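Local coordinates for putative sortase (Streptococcus pneumoniae, PDB 2W1J), which probably acts as a pilus-associated class C sortase, a transpeptidase that covalently links pilin subunits into the pilus fibre of a Gram-positive pathogen, at residues V88-S100 against V111-M123. Residues are numbered along the deposited sequence; the frame is centred on the assembly and turned at random.
Sequences VLQQGAGHLEGTS and VITAHTGLPTAKM
The side chains of Leu89 and His115 meet nearly perpendicularly where helix 86-91 approaches the loop following strand 108-113 of the sortase beta-barrel; His115 probably corresponds to the catalytic histidine of the family. The pair illustrates how a short helix leading into one barrel strand and the loop leaving its neighbour meet through carbon contacts and a shared water. From its base outward, Leu89 first presents CB to His115 NE2 at 3.4 Å. With CG anti to the carbonyl carbon (chi1 -61°), the branches then divide: CD1 lies 4.0 Å from His115 CE1, while CD2 reaches the Thr113 carbonyl oxygen. A water ties the same region together by donating to Leu89 O and Gly92 O while accepting from His115 N. Met123, bent at chi2, brings CE to 3.4 Å from Gln90 O. The His115 ring also meets that of Trp44, and ND1 hydrogen-bonds a glycerol, probably from the crystallisation liquor, that may mark a pocket.

Beyond the helix, strands 93-95 and 111-113 run antiparallel. Gly94 and Thr113 form the hydrogen-bonded pair, with Gly94 N to Thr113 O and Thr113 N to Gly94 O both 2.8 Å. Ala93 CB packs on Ile112 CG2. Farther along, Leu96 and Val111 side chains lie alongside each other, pointing the same way, CD2 against CG1. Leu96 N also bonds Val111 O, at 3.0 Å and nearly straight (178°), and a type II turn runs from Leu96 to Thr99: Thr99 OG1 accepts from Val111 N at 3.1 Å and donates to a lone pair of Leu96 O at 2.8 Å.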
loop_
_atom_site.group_PDB
_atom_site.type_symbol
_atom_site.label_atom_id
_atom_site.label_comp_id
_atom_site.label_asym_id
_atom_site.label_seq_id
_atom_site.Cartn_x
_atom_site.Cartn_y
_atom_site.Cartn_z
ATOM N N VAL A 88 9.580 -9.288 -1.140
ATOM C CA VAL A 88 8.379 -8.582 -1.585
ATOM C C VAL A 88 8.748 -7.285 -2.308
ATOM O O VAL A 88 8.250 -7.011 -3.403
ATOM C CB VAL A 88 7.414 -8.302 -0.409
ATOM C CG1 VAL A 88 6.467 -7.145 -0.733
ATOM C CG2 VAL A 88 6.632 -9.558 -0.065
ATOM N N LEU A 89 9.662 -6.512 -1.728
ATOM C CA LEU A 89 10.038 -5.233 -2.326
ATOM C C LEU A 89 10.865 -5.391 -3.600
ATOM O O LEU A 89 11.006 -4.456 -4.383
ATOM C CB LEU A 89 10.759 -4.340 -1.314
ATOM C CG LEU A 89 9.932 -3.980 -0.075
ATOM C CD1 LEU A 89 10.654 -2.961 0.785
ATOM C CD2 LEU A 89 8.558 -3.458 -0.464
ATOM N N GLN A 90 11.403 -6.589 -3.825
ATOM C CA GLN A 90 12.047 -6.880 -5.099
ATOM C C GLN A 90 11.021 -7.108 -6.202
ATOM O O GLN A 90 11.306 -6.896 -7.384
ATOM C CB GLN A 90 12.975 -8.092 -4.974
ATOM C CG GLN A 90 14.215 -7.820 -4.143
ATOM C CD GLN A 90 15.122 -9.026 -4.027
ATOM O OE1 GLN A 90 14.689 -10.112 -3.639
ATOM N NE2 GLN A 90 16.396 -8.841 -4.358
ATOM N N GLN A 91 9.821 -7.524 -5.806
ATOM C CA GLN A 91 8.785 -7.924 -6.749
ATOM C C GLN A 91 7.734 -6.836 -7.018
ATOM O O GLN A 91 7.120 -6.806 -8.081
ATOM C CB GLN A 91 8.119 -9.219 -6.271
ATOM C CG GLN A 91 9.060 -10.420 -6.243
ATOM C CD GLN A 91 8.420 -11.662 -5.651
ATOM O OE1 GLN A 91 7.570 -11.576 -4.765
ATOM N NE2 GLN A 91 8.836 -12.828 -6.132
ATOM N N GLY A 92 7.531 -5.934 -6.062
ATOM C CA GLY A 92 6.506 -4.904 -6.207
ATOM C C GLY A 92 6.438 -4.045 -4.968
ATOM O O GLY A 92 7.472 -3.710 -4.389
ATOM N N ALA A 93 5.226 -3.679 -4.568
ATOM C CA ALA A 93 5.020 -2.912 -3.350
ATOM C C ALA A 93 4.626 -3.842 -2.207
ATOM O O ALA A 93 4.029 -4.911 -2.429
ATOM C CB ALA A 93 3.932 -1.853 -3.562
ATOM N N GLY A 94 4.940 -3.433 -0.984
ATOM C CA GLY A 94 4.570 -4.192 0.205
ATOM C C GLY A 94 3.661 -3.395 1.117
ATOM O O GLY A 94 3.849 -2.198 1.322
ATOM N N HIS A 95 2.671 -4.061 1.686
ATOM C CA HIS A 95 1.809 -3.428 2.668
ATOM C C HIS A 95 2.502 -3.430 4.029
ATOM O O HIS A 95 3.005 -4.466 4.476
ATOM C CB HIS A 95 0.491 -4.189 2.742
ATOM C CG HIS A 95 -0.394 -3.720 3.846
ATOM N ND1 HIS A 95 -0.494 -4.382 5.052
ATOM C CD2 HIS A 95 -1.192 -2.629 3.941
ATOM C CE1 HIS A 95 -1.318 -3.717 5.842
ATOM N NE2 HIS A 95 -1.750 -2.650 5.194
ATOM N N LEU A 96 2.527 -2.275 4.688
ATOM C CA LEU A 96 3.174 -2.146 5.984
ATOM C C LEU A 96 2.329 -2.762 7.097
ATOM O O LEU A 96 1.274 -2.243 7.469
ATOM C CB LEU A 96 3.475 -0.678 6.285
ATOM C CG LEU A 96 4.354 -0.358 7.503
ATOM C CD1 LEU A 96 5.716 -1.031 7.412
ATOM C CD2 LEU A 96 4.522 1.144 7.655
ATOM N N GLU A 97 2.796 -3.882 7.640
ATOM C CA GLU A 97 2.044 -4.570 8.680
ATOM C C GLU A 97 1.905 -3.676 9.907
ATOM O O GLU A 97 2.843 -2.967 10.277
ATOM C CB GLU A 97 2.707 -5.904 9.041
ATOM C CG GLU A 97 1.867 -6.754 9.993
ATOM C CD GLU A 97 2.380 -8.179 10.156
ATOM O OE1 GLU A 97 3.469 -8.497 9.630
ATOM O OE2 GLU A 97 1.683 -8.982 10.820
ATOM N N GLY A 98 0.720 -3.686 10.510
ATOM C CA GLY A 98 0.397 -2.751 11.578
ATOM C C GLY A 98 -0.481 -1.612 11.092
ATOM O O GLY A 98 -1.081 -0.915 11.903
ATOM N N THR A 99 -0.555 -1.413 9.773
ATOM C CA THR A 99 -1.449 -0.407 9.197
ATOM C C THR A 99 -2.706 -1.079 8.636
ATOM O O THR A 99 -2.766 -2.302 8.507
ATOM C CB THR A 99 -0.740 0.487 8.139
ATOM O OG1 THR A 99 -0.542 -0.217 6.901
ATOM C CG2 THR A 99 0.591 1.002 8.686
ATOM N N SER A 100 -3.724 -0.291 8.306
ATOM C CA SER A 100 -4.992 -0.848 7.842
ATOM C C SER A 100 -4.813 -1.597 6.527
ATOM O O SER A 100 -4.027 -1.168 5.661
ATOM C CB SER A 100 -5.996 0.278 7.592
ATOM O OG SER A 100 -6.146 1.133 8.709
ATOM N N VAL A 111 -0.719 1.815 4.583
ATOM C CA VAL A 111 0.573 2.294 4.092
ATOM C C VAL A 111 1.151 1.267 3.130
ATOM O O VAL A 111 1.190 0.069 3.427
ATOM C CB VAL A 111 1.541 2.595 5.246
ATOM C CG1 VAL A 111 2.895 3.054 4.706
ATOM C CG2 VAL A 111 0.944 3.646 6.183
ATOM N N ILE A 112 1.538 1.743 1.951
ATOM C CA ILE A 112 2.034 0.909 0.861
ATOM C C ILE A 112 3.452 1.384 0.534
ATOM O O ILE A 112 3.669 2.576 0.329
ATOM C CB ILE A 112 1.121 1.001 -0.387
ATOM C CG1 ILE A 112 -0.304 0.536 -0.054
ATOM C CG2 ILE A 112 1.717 0.187 -1.549
ATOM C CD1 ILE A 112 -1.274 0.680 -1.202
ATOM N N THR A 113 4.395 0.444 0.517
ATOM C CA THR A 113 5.833 0.714 0.506
ATOM C C THR A 113 6.481 0.197 -0.776
ATOM O O THR A 113 6.150 -0.898 -1.224
ATOM C CB THR A 113 6.473 -0.089 1.650
ATOM O OG1 THR A 113 5.725 0.101 2.857
ATOM C CG2 THR A 113 7.926 0.298 1.857
ATOM N N ALA A 114 7.431 0.942 -1.332
ATOM C CA ALA A 114 8.229 0.402 -2.433
ATOM C C ALA A 114 9.545 1.156 -2.552
ATOM O O ALA A 114 9.699 2.251 -1.993
ATOM C CB ALA A 114 7.452 0.442 -3.760
ATOM N N HIS A 115 10.492 0.568 -3.275
ATOM C CA HIS A 115 11.838 1.126 -3.382
ATOM C C HIS A 115 11.898 2.390 -4.228
ATOM O O HIS A 115 11.057 2.628 -5.098
ATOM C CB HIS A 115 12.781 0.109 -4.023
ATOM C CG HIS A 115 13.172 -1.022 -3.127
ATOM N ND1 HIS A 115 13.611 -0.836 -1.833
ATOM C CD2 HIS A 115 13.243 -2.354 -3.361
ATOM C CE1 HIS A 115 13.917 -2.008 -1.302
ATOM N NE2 HIS A 115 13.710 -2.945 -2.211
ATOM N N THR A 116 12.945 3.176 -3.984
ATOM C CA THR A 116 13.393 4.214 -4.906
ATOM C C THR A 116 14.833 3.898 -5.298
ATOM O O THR A 116 15.649 3.534 -4.449
ATOM C CB THR A 116 13.338 5.630 -4.268
ATOM O OG1 THR A 116 11.987 6.134 -4.274
ATOM C CG2 THR A 116 14.208 6.596 -5.036
ATOM N N GLY A 117 15.141 4.005 -6.587
ATOM C CA GLY A 117 16.528 3.894 -7.030
ATOM C C GLY A 117 17.033 2.490 -7.310
ATOM O O GLY A 117 18.232 2.301 -7.494
ATOM N N LEU A 118 16.146 1.495 -7.355
ATOM C CA LEU A 118 16.543 0.155 -7.792
ATOM C C LEU A 118 16.999 0.215 -9.235
ATOM O O LEU A 118 16.328 0.813 -10.070
ATOM C CB LEU A 118 15.354 -0.795 -7.733
ATOM C CG LEU A 118 14.945 -1.349 -6.382
ATOM C CD1 LEU A 118 13.940 -2.463 -6.623
ATOM C CD2 LEU A 118 16.158 -1.873 -5.639
ATOM N N PRO A 119 18.141 -0.411 -9.556
ATOM C CA PRO A 119 18.638 -0.277 -10.928
ATOM C C PRO A 119 17.739 -0.962 -11.952
ATOM O O PRO A 119 17.757 -0.597 -13.123
ATOM C CB PRO A 119 20.001 -0.982 -10.885
ATOM C CG PRO A 119 20.377 -1.020 -9.433
ATOM C CD PRO A 119 19.087 -1.128 -8.685
ATOM N N THR A 120 16.942 -1.922 -11.489
ATOM C CA THR A 120 16.257 -2.896 -12.345
ATOM C C THR A 120 14.792 -2.570 -12.608
ATOM O O THR A 120 14.208 -3.009 -13.600
ATOM C CB THR A 120 16.263 -4.276 -11.667
ATOM O OG1 THR A 120 15.792 -4.131 -10.319
ATOM C CG2 THR A 120 17.667 -4.858 -11.652
ATOM N N ALA A 121 14.185 -1.849 -11.680
ATOM C CA ALA A 121 12.766 -1.539 -11.767
ATOM C C ALA A 121 12.524 -0.217 -11.075
ATOM O O ALA A 121 13.078 0.053 -10.005
ATOM C CB ALA A 121 11.949 -2.630 -11.106
ATOM N N LYS A 122 11.691 0.615 -11.685
ATOM C CA LYS A 122 11.512 1.959 -11.159
ATOM C C LYS A 122 10.745 2.000 -9.836
ATOM O O LYS A 122 10.991 2.883 -9.021
ATOM C CB LYS A 122 10.894 2.896 -12.202
ATOM C CG LYS A 122 9.501 2.516 -12.637
ATOM C CD LYS A 122 9.014 3.388 -13.787
ATOM C CE LYS A 122 7.505 3.299 -13.913
ATOM N NZ LYS A 122 7.005 4.118 -15.051
ATOM N N MET A 123 9.864 1.026 -9.603
ATOM C CA MET A 123 9.082 0.985 -8.361
ATOM C C MET A 123 8.530 2.377 -8.029
ATOM O O MET A 123 7.797 2.938 -8.841
ATOM C CB MET A 123 9.895 0.377 -7.210
ATOM C CG MET A 123 10.411 -1.048 -7.480
ATOM S SD MET A 123 9.088 -2.203 -7.892
ATOM C CE MET A 123 9.988 -3.748 -7.765
HETATM O O HOH W 1 9.763 -2.030 -4.182
#